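PDB 7OTJ: ATP-dependent DNA helicase PIF1 from Candida albicans, which probably couples ATP hydrolysis to 5'-3' translocation along single-stranded DNA and to unwinding of duplex and G-quadruplex DNA, so helping to maintain nuclear and mitochondrial genome stability. Local coordinates for residues Asp213-Phe218 and Phe494-Val499; Glu235-Arg240 and Asp244-Arg249; Val465-Ile470 and Gly474-Ala479. All blocks are in the same frame, centred on the assembly; numbering follows the deposited sequence.

Contact 1: residues Asp213-Phe218 and Phe494-Val499; sequences DTARDF and FNRSKV. With PO4 (phosphate ion), chain R.
Phe-494 lays one face of its ring against Phe-218 CB, which stands 3.7 Å from the ring centroid and close to the normal, a CH-pi contact. The pair joins helix 212-219 to the loop that leaves strand 489-492, an outermost strand of the four-stranded parallel sheet of the second RecA-like domain. The two rings are nearly parallel, at 19°, but slid apart with centroids 5.2 Å from each other, so they barely overlap, and it is CB that lies over the face instead. Phe-494 reaches the helix because its CG lies anti to the backbone N (chi1 179°); its CE1 then touches Ala-215 CB at 3.7 Å, one helical turn before Phe-218. Leu-480 of helix 475-481 packs on both phenylalanines.

Towards solvent the chemistry turns polar. The Arg-496 guanidinium passes over Ala-215 CB with one face, its NE 4.0 Å from that methyl, while NH1 forms a salt bridge with Asp-212. A phosphate ion, probably from the crystallisation liquor, sits at the guanidinium edge, where NE and NH2 both make weak hydrogen bonds to O2. A straighter bond holds the same ion from the backbone: Arg-496 N donates to phosphate O1 at 3.1 Å.

Contact 2: residues Glu235-Arg240 and Asp244-Arg249; sequences ELYATR and DMANSR. With nucleotides of chain C.
Glu-235 and Tyr-237 both carry CG beside the backbone N and anti to the carbonyl carbon (chi1 -57° and -58°), and this shared torsion sends the carboxylate and the phenol to the same spot, the methyl of Ala-246. Tyr-237 CE1 comes within 3.5 Å of Ala-246 CB, and Glu-235 OE2 within 3.6 Å of the same atom. The phenol OH donates to Glu-235 OE2, which lies in the plane of the ring, although the modelled length of this bond is doubtful. The other carboxylate oxygen, OE1, faces the edge of the Arg-249 guanidinium, but at 4.3 Å from NH1 the charges stay beyond salt-bridge distance.

The contact joins strand 234-237, an inner strand of the parallel sheet of the second RecA-like domain, to helix 240-253 that follows it, whose segment 244-249 runs back at 150° to the strand. Thr-239 is the N-cap residue: its side chain caps a backbone N of the first turn, and OG1 is hydrogen-bonded to the side chain of Glu-242. In the same turn Asp-244 N donates to Arg-240 O at 2.6 Å.

This helix start meets the single-stranded DNA. Arg-240 N donates to OP1 of DT2 of chain C at 3.1 Å, and Arg-240 NH2 reaches OP2 of the same phosphate, also at 3.1 Å, in the guanidinium plane. OP2 of DT3 of chain C lies over a guanidinium face, 3.4 Å from Arg-240 NE. Thr-239 CG2 rests on C4' of DT1 of chain C, 3.7 Å away. Because both hydrogen bonds go to phosphate oxygens and none to a base, the grip should depend little on sequence, and the N-terminal end of the helix dipole would probably strengthen it.

Contact 3: residues Val465-Ile470 and Gly474-Ala479; sequences VDMKKI and GQAYVA. With K (potassium ion), chain I.
Val-465 CG1 presses on Ala-479 CB at 3.7 Å in the tightly packed part of this contact, where strand and helix come together through small apolar groups. CG1 lies anti to the backbone N (chi1 174°), a torsion that directs this branch to the helix. Met-467 brings its terminal methyl to Ala-476, a turn earlier on the helix than Ala-479: the chain is extended to SD and then bends (chi3 52°), setting CE 3.9 Å from Ala-476 CB. Ile-470 and Gln-475 run alongside each other, pointing opposite ways, with Ile-470 CG1 4.0 Å from Gln-475 CG. The amide oxygen of Gln-475 lies 3.6 Å from Ile-470 CA, and accepts the backbone N-H of Phe-471 in the loop between the segments.

These residues pack the first half of a beta-alpha-beta crossover, in which strand 463-466 passes through helix 475-481 to the neighbouring parallel strand 489-492 of the second RecA-like domain. The helix also looks towards the nucleotide: Tyr-477 OH bonds to the backbone N of Ala-27, and the chain beyond the helix supplies Arg-482 to the tetrafluoroaluminate pocket.

The turn side is looser and more polar. Here the type I turn from Met-467 to Ile-470 is closed by a weak bond of 3.4 Å from Ile-470 N to Met-467 O; Lys-468 and Lys-469 are exposed, and the end of Lys-469 leads away from the helix. A potassium ion sits on this flank, bound by Asp-466 O at 3.0 Å and by Glu-242 OE2; Lys-469 lays its CB alongside the ion, 3.5 Å away.

Contact 3 is the buried one, all its touching residues lying inside the domain, whereas contacts 1 and 2 are only partly buried and each ends in arginine at a phosphate: an ion probably from the crystallisation liquor in the first, the DNA backbone in the second. Contacts 2 and 3 share a sheet, since strands 234-237 and 463-466 are neighbours in it, and both contribute to one potassium site. Contact 1 lies beyond, against contact 3: the Phe-494 ring meets Met-467 and Lys-498 NZ bonds to the carbonyl of Lys-468. Along the chain, contacts 2 and 3 follow one another inside the long loop that contact 1 closes, and contacts 1 and 2 do not touch.

Contact 1: residues Asp213-Phe218 and Phe494-Val499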
loop_
_atom_site.group_PDB
_atom_site.type_symbol
_atom_site.label_atom_id
_atom_site.label_comp_id
_atom_site.label_asym_id
_atom_site.label_seq_id
_atom_site.Cartn_x
_atom_site.Cartn_y
_atom_site.Cartn_z
ATOM N N ASP A 213 29.888 4.259 -12.018
ATOM C CA ASP A 213 29.456 5.654 -11.965
ATOM C C ASP A 213 28.093 5.792 -11.298
ATOM O O ASP A 213 27.873 6.723 -10.514
ATOM C CB ASP A 213 29.435 6.255 -13.369
ATOM C CG ASP A 213 30.785 6.770 -13.805
ATOM O OD1 ASP A 213 31.772 6.575 -13.066
ATOM O OD2 ASP A 213 30.856 7.383 -14.890
ATOM N N THR A 214 27.163 4.879 -11.595
ATOM C CA THR A 214 25.870 4.894 -10.914
ATOM C C THR A 214 26.049 4.663 -9.420
ATOM O O THR A 214 25.491 5.395 -8.593
ATOM C CB THR A 214 24.933 3.837 -11.518
ATOM O OG1 THR A 214 24.566 4.217 -12.850
ATOM C CG2 THR A 214 23.668 3.678 -10.679
ATOM N N ALA A 215 26.852 3.660 -9.054
ATOM C CA ALA A 215 27.099 3.378 -7.643
ATOM C C ALA A 215 27.751 4.567 -6.950
ATOM O O ALA A 215 27.363 4.935 -5.835
ATOM C CB ALA A 215 27.970 2.131 -7.498
ATOM N N ARG A 216 28.754 5.171 -7.586
ATOM C CA ARG A 216 29.378 6.349 -6.999
ATOM C C ARG A 216 28.389 7.506 -6.882
ATOM O O ARG A 216 28.336 8.185 -5.848
ATOM C CB ARG A 216 30.590 6.755 -7.833
ATOM C CG ARG A 216 31.408 7.852 -7.206
ATOM C CD ARG A 216 31.322 9.119 -8.022
ATOM N NE ARG A 216 32.184 9.076 -9.199
ATOM C CZ ARG A 216 31.749 8.939 -10.444
ATOM N NH1 ARG A 216 30.459 8.806 -10.715
ATOM N NH2 ARG A 216 32.629 8.945 -11.442
ATOM N N ASP A 217 27.562 7.716 -7.912
ATOM C CA ASP A 217 26.610 8.825 -7.894
ATOM C C ASP A 217 25.592 8.680 -6.769
ATOM O O ASP A 217 25.063 9.685 -6.278
ATOM C CB ASP A 217 25.908 8.953 -9.249
ATOM C CG ASP A 217 26.787 9.604 -10.311
ATOM O OD1 ASP A 217 27.988 9.824 -10.045
ATOM O OD2 ASP A 217 26.276 9.903 -11.411
ATOM N N PHE A 218 25.287 7.447 -6.357
ATOM C CA PHE A 218 24.385 7.276 -5.226
ATOM C C PHE A 218 25.100 7.514 -3.903
ATOM O O PHE A 218 24.519 8.095 -2.981
ATOM C CB PHE A 218 23.759 5.879 -5.244
ATOM C CG PHE A 218 22.562 5.760 -6.142
ATOM C CD1 PHE A 218 21.405 6.472 -5.869
ATOM C CD2 PHE A 218 22.583 4.920 -7.246
ATOM C CE1 PHE A 218 20.292 6.358 -6.690
ATOM C CE2 PHE A 218 21.476 4.804 -8.066
ATOM C CZ PHE A 218 20.331 5.524 -7.789
ATOM N N PHE A 494 24.741 2.833 0.950
ATOM C CA PHE A 494 24.541 2.280 -0.382
ATOM C C PHE A 494 25.617 1.250 -0.685
ATOM O O PHE A 494 26.779 1.411 -0.306
ATOM C CB PHE A 494 24.570 3.376 -1.449
ATOM C CG PHE A 494 24.398 2.852 -2.854
ATOM C CD1 PHE A 494 25.485 2.397 -3.588
ATOM C CD2 PHE A 494 23.142 2.801 -3.439
ATOM C CE1 PHE A 494 25.321 1.899 -4.867
ATOM C CE2 PHE A 494 22.972 2.307 -4.718
ATOM C CZ PHE A 494 24.064 1.856 -5.435
ATOM N N ASN A 495 25.218 0.173 -1.355
ATOM C CA ASN A 495 26.168 -0.841 -1.788
ATOM C C ASN A 495 25.523 -1.674 -2.889
ATOM O O ASN A 495 24.341 -2.012 -2.799
ATOM C CB ASN A 495 26.596 -1.714 -0.603
ATOM C CG ASN A 495 27.858 -2.484 -0.873
ATOM O OD1 ASN A 495 28.104 -2.926 -1.996
ATOM N ND2 ASN A 495 28.673 -2.659 0.160
ATOM N N ARG A 496 26.305 -1.997 -3.926
ATOM C CA ARG A 496 25.792 -2.805 -5.033
ATOM C C ARG A 496 25.304 -4.171 -4.572
ATOM O O ARG A 496 24.362 -4.723 -5.156
ATOM C CB ARG A 496 26.864 -2.970 -6.109
ATOM C CG ARG A 496 27.005 -1.755 -7.003
ATOM C CD ARG A 496 28.152 -1.899 -7.986
ATOM N NE ARG A 496 29.440 -1.604 -7.371
ATOM C CZ ARG A 496 30.559 -1.395 -8.050
ATOM N NH1 ARG A 496 30.586 -1.452 -9.371
ATOM N NH2 ARG A 496 31.680 -1.115 -7.386
ATOM N N SER A 497 25.942 -4.741 -3.547
ATOM C CA SER A 497 25.484 -6.010 -2.994
ATOM C C SER A 497 24.026 -5.960 -2.555
ATOM O O SER A 497 23.381 -7.010 -2.467
ATOM C CB SER A 497 26.376 -6.414 -1.817
ATOM O OG SER A 497 26.453 -5.365 -0.867
ATOM N N LYS A 498 23.497 -4.769 -2.267
ATOM C CA LYS A 498 22.097 -4.602 -1.897
ATOM C C LYS A 498 21.155 -4.521 -3.094
ATOM O O LYS A 498 19.939 -4.510 -2.889
ATOM C CB LYS A 498 21.918 -3.339 -1.043
ATOM C CG LYS A 498 22.734 -3.307 0.234
ATOM C CD LYS A 498 22.275 -4.373 1.210
ATOM C CE LYS A 498 23.168 -4.405 2.444
ATOM N NZ LYS A 498 22.728 -5.451 3.407
ATOM N N VAL A 499 21.669 -4.427 -4.320
ATOM C CA VAL A 499 20.853 -4.242 -5.522
ATOM C C VAL A 499 20.843 -5.549 -6.300
ATOM O O VAL A 499 21.866 -5.951 -6.869
ATOM C CB VAL A 499 21.364 -3.097 -6.405
ATOM C CG1 VAL A 499 20.369 -2.824 -7.534
ATOM C CG2 VAL A 499 21.622 -1.848 -5.584
HETATM P P PO4 R . 29.894 0.470 -3.914
HETATM O O1 PO4 R . 28.951 -0.551 -3.331
HETATM O O2 PO4 R . 30.407 -0.043 -5.238
HETATM O O3 PO4 R . 29.164 1.776 -4.124
HETATM O O4 PO4 R . 31.046 0.683 -2.961
#

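Contact 2: residues Glu235-Arg240 and Asp244-Arg249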
loop_
_atom_site.group_PDB
_atom_site.type_symbol
_atom_site.label_atom_id
_atom_site.label_comp_id
_atom_site.label_asym_id
_atom_site.label_seq_id
_atom_site.Cartn_x
_atom_site.Cartn_y
_atom_site.Cartn_z
ATOM N N GLU A 235 11.573 8.735 6.040
ATOM C CA GLU A 235 12.659 7.784 6.236
ATOM C C GLU A 235 12.200 6.394 5.802
ATOM O O GLU A 235 11.200 5.877 6.313
ATOM C CB GLU A 235 13.110 7.786 7.700
ATOM C CG GLU A 235 13.542 9.163 8.217
ATOM C CD GLU A 235 14.217 9.109 9.583
ATOM O OE1 GLU A 235 14.210 10.135 10.300
ATOM O OE2 GLU A 235 14.754 8.040 9.942
ATOM N N LEU A 236 12.948 5.779 4.886
ATOM C CA LEU A 236 12.649 4.440 4.397
ATOM C C LEU A 236 13.679 3.455 4.929
ATOM O O LEU A 236 14.882 3.716 4.861
ATOM C CB LEU A 236 12.645 4.399 2.866
ATOM C CG LEU A 236 11.629 5.281 2.145
ATOM C CD1 LEU A 236 11.663 5.012 0.651
ATOM C CD2 LEU A 236 10.240 5.046 2.710
ATOM N N TYR A 237 13.206 2.310 5.417
ATOM C CA TYR A 237 14.072 1.248 5.911
ATOM C C TYR A 237 13.554 -0.095 5.417
ATOM O O TYR A 237 12.404 -0.224 4.992
ATOM C CB TYR A 237 14.148 1.230 7.436
ATOM C CG TYR A 237 14.648 2.516 8.044
ATOM C CD1 TYR A 237 13.768 3.536 8.362
ATOM C CD2 TYR A 237 16.002 2.712 8.297
ATOM C CE1 TYR A 237 14.215 4.713 8.912
ATOM C CE2 TYR A 237 16.455 3.887 8.850
ATOM C CZ TYR A 237 15.557 4.886 9.156
ATOM O OH TYR A 237 16.001 6.067 9.704
ATOM N N ALA A 238 14.423 -1.100 5.478
ATOM C CA ALA A 238 14.041 -2.428 5.014
ATOM C C ALA A 238 13.196 -3.168 6.043
ATOM O O ALA A 238 12.295 -3.928 5.675
ATOM C CB ALA A 238 15.286 -3.244 4.671
ATOM N N THR A 239 13.473 -2.972 7.328
ATOM C CA THR A 239 12.835 -3.748 8.380
ATOM C C THR A 239 11.971 -2.860 9.263
ATOM O O THR A 239 12.118 -1.633 9.308
ATOM C CB THR A 239 13.884 -4.452 9.248
ATOM O OG1 THR A 239 14.624 -3.463 9.979
ATOM C CG2 THR A 239 14.836 -5.258 8.382
ATOM N N ARG A 240 11.131 -3.519 10.060
ATOM C CA ARG A 240 10.220 -2.784 10.923
ATOM C C ARG A 240 10.923 -2.298 12.177
ATOM O O ARG A 240 10.635 -1.197 12.656
ATOM C CB ARG A 240 9.021 -3.658 11.281
ATOM C CG ARG A 240 7.936 -3.607 10.223
ATOM C CD ARG A 240 6.769 -4.514 10.554
ATOM N NE ARG A 240 7.159 -5.917 10.562
ATOM C CZ ARG A 240 6.334 -6.918 10.829
ATOM N NH1 ARG A 240 5.050 -6.709 11.070
ATOM N NH2 ARG A 240 6.809 -8.159 10.863
ATOM N N ASP A 244 10.373 1.273 13.548
ATOM C CA ASP A 244 9.921 1.564 14.903
ATOM C C ASP A 244 10.981 2.327 15.685
ATOM O O ASP A 244 10.653 3.223 16.470
ATOM C CB ASP A 244 9.546 0.267 15.619
ATOM C CG ASP A 244 8.261 -0.327 15.092
ATOM O OD1 ASP A 244 7.580 0.369 14.313
ATOM O OD2 ASP A 244 7.933 -1.478 15.450
ATOM N N MET A 245 12.254 1.981 15.494
ATOM C CA MET A 245 13.319 2.707 16.178
ATOM C C MET A 245 13.446 4.130 15.645
ATOM O O MET A 245 13.591 5.078 16.427
ATOM C CB MET A 245 14.638 1.951 16.042
ATOM C CG MET A 245 14.711 0.702 16.905
ATOM S SD MET A 245 14.496 1.069 18.657
ATOM C CE MET A 245 15.891 2.159 18.941
ATOM N N ALA A 246 13.405 4.297 14.319
ATOM C CA ALA A 246 13.456 5.635 13.737
ATOM C C ALA A 246 12.299 6.503 14.223
ATOM O O ALA A 246 12.487 7.689 14.518
ATOM C CB ALA A 246 13.457 5.545 12.211
ATOM N N ASN A 247 11.092 5.937 14.314
ATOM C CA ASN A 247 9.989 6.691 14.898
ATOM C C ASN A 247 10.266 7.017 16.359
ATOM O O ASN A 247 9.955 8.119 16.824
ATOM C CB ASN A 247 8.678 5.914 14.771
ATOM C CG ASN A 247 8.213 5.772 13.334
ATOM O OD1 ASN A 247 8.320 6.701 12.537
ATOM N ND2 ASN A 247 7.694 4.598 12.998
ATOM N N SER A 248 10.852 6.072 17.100
ATOM C CA SER A 248 11.108 6.296 18.520
ATOM C C SER A 248 12.123 7.413 18.737
ATOM O O SER A 248 11.879 8.338 19.520
ATOM C CB SER A 248 11.591 5.004 19.180
ATOM O OG SER A 248 10.607 3.988 19.105
ATOM N N ARG A 249 13.276 7.337 18.066
ATOM C CA ARG A 249 14.298 8.362 18.255
ATOM C C ARG A 249 13.770 9.743 17.881
ATOM O O ARG A 249 14.049 10.727 18.575
ATOM C CB ARG A 249 15.563 8.012 17.464
ATOM C CG ARG A 249 15.362 7.832 15.977
ATOM C CD ARG A 249 16.649 7.396 15.294
ATOM N NE ARG A 249 17.687 8.414 15.383
ATOM C CZ ARG A 249 17.841 9.407 14.515
ATOM N NH1 ARG A 249 17.028 9.552 13.481
ATOM N NH2 ARG A 249 18.837 10.276 14.689
ATOM P P DT C 2 10.456 -7.596 8.945
ATOM O OP1 DT C 2 11.316 -6.506 9.459
ATOM O OP2 DT C 2 9.700 -8.460 9.880
ATOM O "O5'" DT C 2 9.435 -6.946 7.900
ATOM C "C5'" DT C 2 9.887 -5.948 6.987
ATOM C "C4'" DT C 2 9.274 -6.144 5.612
ATOM O "O4'" DT C 2 9.879 -7.291 4.986
ATOM C "C3'" DT C 2 7.773 -6.385 5.617
ATOM O "O3'" DT C 2 7.111 -5.166 5.348
ATOM C "C2'" DT C 2 7.542 -7.404 4.495
ATOM C "C1'" DT C 2 8.907 -8.068 4.305
ATOM N N1 DT C 2 8.986 -9.474 4.819
ATOM C C2 DT C 2 9.536 -10.450 4.017
ATOM O O2 DT C 2 9.944 -10.236 2.888
ATOM N N3 DT C 2 9.578 -11.699 4.582
ATOM C C4 DT C 2 9.147 -12.058 5.844
ATOM O O4 DT C 2 9.228 -13.210 6.261
ATOM C C5 DT C 2 8.595 -10.984 6.637
ATOM C C7 DT C 2 8.095 -11.254 8.027
ATOM C C6 DT C 2 8.545 -9.758 6.094
ATOM P P DT C 3 5.795 -4.759 6.169
ATOM O OP1 DT C 3 5.683 -3.279 6.127
ATOM O OP2 DT C 3 5.850 -5.461 7.474
ATOM O "O5'" DT C 3 4.601 -5.404 5.313
ATOM C "C5'" DT C 3 4.411 -5.007 3.962
ATOM C "C4'" DT C 3 3.507 -5.974 3.202
ATOM O "O4'" DT C 3 4.139 -7.266 3.109
ATOM C "C3'" DT C 3 2.153 -6.236 3.831
ATOM O "O3'" DT C 3 1.225 -5.264 3.385
ATOM C "C2'" DT C 3 1.793 -7.626 3.299
ATOM C "C1'" DT C 3 3.157 -8.290 3.121
ATOM N N1 DT C 3 3.510 -9.251 4.198
ATOM C C2 DT C 3 3.212 -10.582 4.038
ATOM O O2 DT C 3 2.648 -11.022 3.055
ATOM N N3 DT C 3 3.599 -11.384 5.083
ATOM C C4 DT C 3 4.250 -10.989 6.245
ATOM O O4 DT C 3 4.559 -11.779 7.135
ATOM C C5 DT C 3 4.536 -9.577 6.342
ATOM C C7 DT C 3 5.235 -9.025 7.552
ATOM C C6 DT C 3 4.162 -8.789 5.324
ATOM O OP3 DT C 1 16.753 -9.714 11.693
ATOM P P DT C 1 16.843 -8.491 10.864
ATOM O OP1 DT C 1 18.225 -8.349 10.357
ATOM O OP2 DT C 1 16.248 -7.380 11.636
ATOM O "O5'" DT C 1 15.897 -8.753 9.611
ATOM C "C5'" DT C 1 14.597 -9.279 9.809
ATOM C "C4'" DT C 1 13.660 -8.775 8.730
ATOM O "O4'" DT C 1 14.249 -9.026 7.431
ATOM C "C3'" DT C 1 12.302 -9.452 8.684
ATOM O "O3'" DT C 1 11.360 -8.582 8.055
ATOM C "C2'" DT C 1 12.603 -10.670 7.818
ATOM C "C1'" DT C 1 13.537 -10.059 6.775
ATOM N N1 DT C 1 14.533 -11.011 6.209
ATOM C C2 DT C 1 14.123 -11.982 5.319
ATOM O O2 DT C 1 12.963 -12.127 4.966
ATOM N N3 DT C 1 15.129 -12.791 4.856
ATOM C C4 DT C 1 16.475 -12.722 5.183
ATOM O O4 DT C 1 17.305 -13.495 4.715
ATOM C C5 DT C 1 16.832 -11.679 6.116
ATOM C C7 DT C 1 18.257 -11.505 6.546
ATOM C C6 DT C 1 15.858 -10.883 6.574
#

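Contact 3: residues Val465-Ile470 and Gly474-Ala479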
loop_
_atom_site.group_PDB
_atom_site.type_symbol
_atom_site.label_atom_id
_atom_site.label_comp_id
_atom_site.label_asym_id
_atom_site.label_seq_id
_atom_site.Cartn_x
_atom_site.Cartn_y
_atom_site.Cartn_z
ATOM N N VAL A 465 16.933 7.419 2.513
ATOM C CA VAL A 465 16.856 5.973 2.341
ATOM C C VAL A 465 18.073 5.352 3.008
ATOM O O VAL A 465 19.216 5.701 2.685
ATOM C CB VAL A 465 16.785 5.577 0.858
ATOM C CG1 VAL A 465 16.853 4.055 0.712
ATOM C CG2 VAL A 465 15.518 6.123 0.221
ATOM N N ASP A 466 17.835 4.435 3.940
ATOM C CA ASP A 466 18.899 3.720 4.634
ATOM C C ASP A 466 18.895 2.288 4.121
ATOM O O ASP A 466 17.993 1.509 4.443
ATOM C CB ASP A 466 18.705 3.763 6.148
ATOM C CG ASP A 466 19.847 3.096 6.903
ATOM O OD1 ASP A 466 20.797 2.614 6.251
ATOM O OD2 ASP A 466 19.797 3.051 8.150
ATOM N N MET A 467 19.898 1.947 3.314
ATOM C CA MET A 467 19.965 0.650 2.660
ATOM C C MET A 467 20.595 -0.429 3.533
ATOM O O MET A 467 20.932 -1.502 3.017
ATOM C CB MET A 467 20.727 0.782 1.343
ATOM C CG MET A 467 20.059 1.763 0.402
ATOM S SD MET A 467 20.936 1.980 -1.141
ATOM C CE MET A 467 21.126 0.286 -1.674
ATOM N N LYS A 468 20.692 -0.192 4.845
ATOM C CA LYS A 468 21.519 -1.023 5.717
ATOM C C LYS A 468 21.056 -2.475 5.717
ATOM O O LYS A 468 21.865 -3.396 5.553
ATOM C CB LYS A 468 21.507 -0.456 7.139
ATOM C CG LYS A 468 22.582 -1.014 8.080
ATOM C CD LYS A 468 23.854 -0.164 8.028
ATOM C CE LYS A 468 24.875 -0.548 9.097
ATOM N NZ LYS A 468 25.986 0.457 9.178
ATOM N N LYS A 469 19.754 -2.705 5.898
ATOM C CA LYS A 469 19.227 -4.052 6.073
ATOM C C LYS A 469 18.508 -4.580 4.833
ATOM O O LYS A 469 17.705 -5.509 4.948
ATOM C CB LYS A 469 18.283 -4.102 7.279
ATOM C CG LYS A 469 18.923 -3.772 8.618
ATOM C CD LYS A 469 20.099 -4.699 8.913
ATOM C CE LYS A 469 20.852 -4.281 10.175
ATOM N NZ LYS A 469 22.055 -5.130 10.427
ATOM N N ILE A 470 18.781 -4.017 3.650
ATOM C CA ILE A 470 18.116 -4.488 2.436
ATOM C C ILE A 470 18.422 -5.965 2.240
ATOM O O ILE A 470 19.585 -6.386 2.250
ATOM C CB ILE A 470 18.540 -3.658 1.210
ATOM C CG1 ILE A 470 17.540 -2.537 0.919
ATOM C CG2 ILE A 470 18.586 -4.524 -0.034
ATOM C CD1 ILE A 470 17.287 -1.609 2.062
ATOM N N GLY A 474 14.812 -6.129 -5.811
ATOM C CA GLY A 474 14.031 -4.946 -6.096
ATOM C C GLY A 474 13.810 -3.996 -4.940
ATOM O O GLY A 474 13.226 -2.925 -5.150
ATOM N N GLN A 475 14.244 -4.342 -3.723
ATOM C CA GLN A 475 14.027 -3.461 -2.575
ATOM C C GLN A 475 14.835 -2.167 -2.692
ATOM O O GLN A 475 14.343 -1.085 -2.347
ATOM C CB GLN A 475 14.362 -4.204 -1.282
ATOM C CG GLN A 475 13.755 -3.598 -0.025
ATOM C CD GLN A 475 13.924 -4.499 1.186
ATOM O OE1 GLN A 475 14.840 -5.325 1.238
ATOM N NE2 GLN A 475 13.035 -4.355 2.161
ATOM N N ALA A 476 16.087 -2.254 -3.150
ATOM C CA ALA A 476 16.853 -1.033 -3.383
ATOM C C ALA A 476 16.195 -0.188 -4.469
ATOM O O ALA A 476 16.009 1.023 -4.301
ATOM C CB ALA A 476 18.307 -1.368 -3.737
ATOM N N TYR A 477 15.809 -0.817 -5.584
ATOM C CA TYR A 477 15.204 -0.076 -6.690
ATOM C C TYR A 477 13.936 0.657 -6.256
ATOM O O TYR A 477 13.751 1.837 -6.578
ATOM C CB TYR A 477 14.899 -1.008 -7.863
ATOM C CG TYR A 477 14.184 -0.292 -8.979
ATOM C CD1 TYR A 477 14.777 0.787 -9.622
ATOM C CD2 TYR A 477 12.907 -0.672 -9.376
ATOM C CE1 TYR A 477 14.123 1.462 -10.631
ATOM C CE2 TYR A 477 12.249 -0.006 -10.387
ATOM C CZ TYR A 477 12.860 1.060 -11.011
ATOM O OH TYR A 477 12.205 1.724 -12.021
ATOM N N VAL A 478 13.025 -0.042 -5.568
ATOM C CA VAL A 478 11.810 0.599 -5.059
ATOM C C VAL A 478 12.162 1.765 -4.143
ATOM O O VAL A 478 11.629 2.872 -4.286
ATOM C CB VAL A 478 10.911 -0.428 -4.343
ATOM C CG1 VAL A 478 9.755 0.262 -3.648
ATOM C CG2 VAL A 478 10.385 -1.441 -5.331
ATOM N N ALA A 479 13.090 1.542 -3.210
ATOM C CA ALA A 479 13.447 2.580 -2.244
ATOM C C ALA A 479 13.991 3.813 -2.944
ATOM O O ALA A 479 13.494 4.927 -2.743
ATOM C CB ALA A 479 14.470 2.042 -1.244
HETATM K K K I . 17.373 -0.999 5.921
#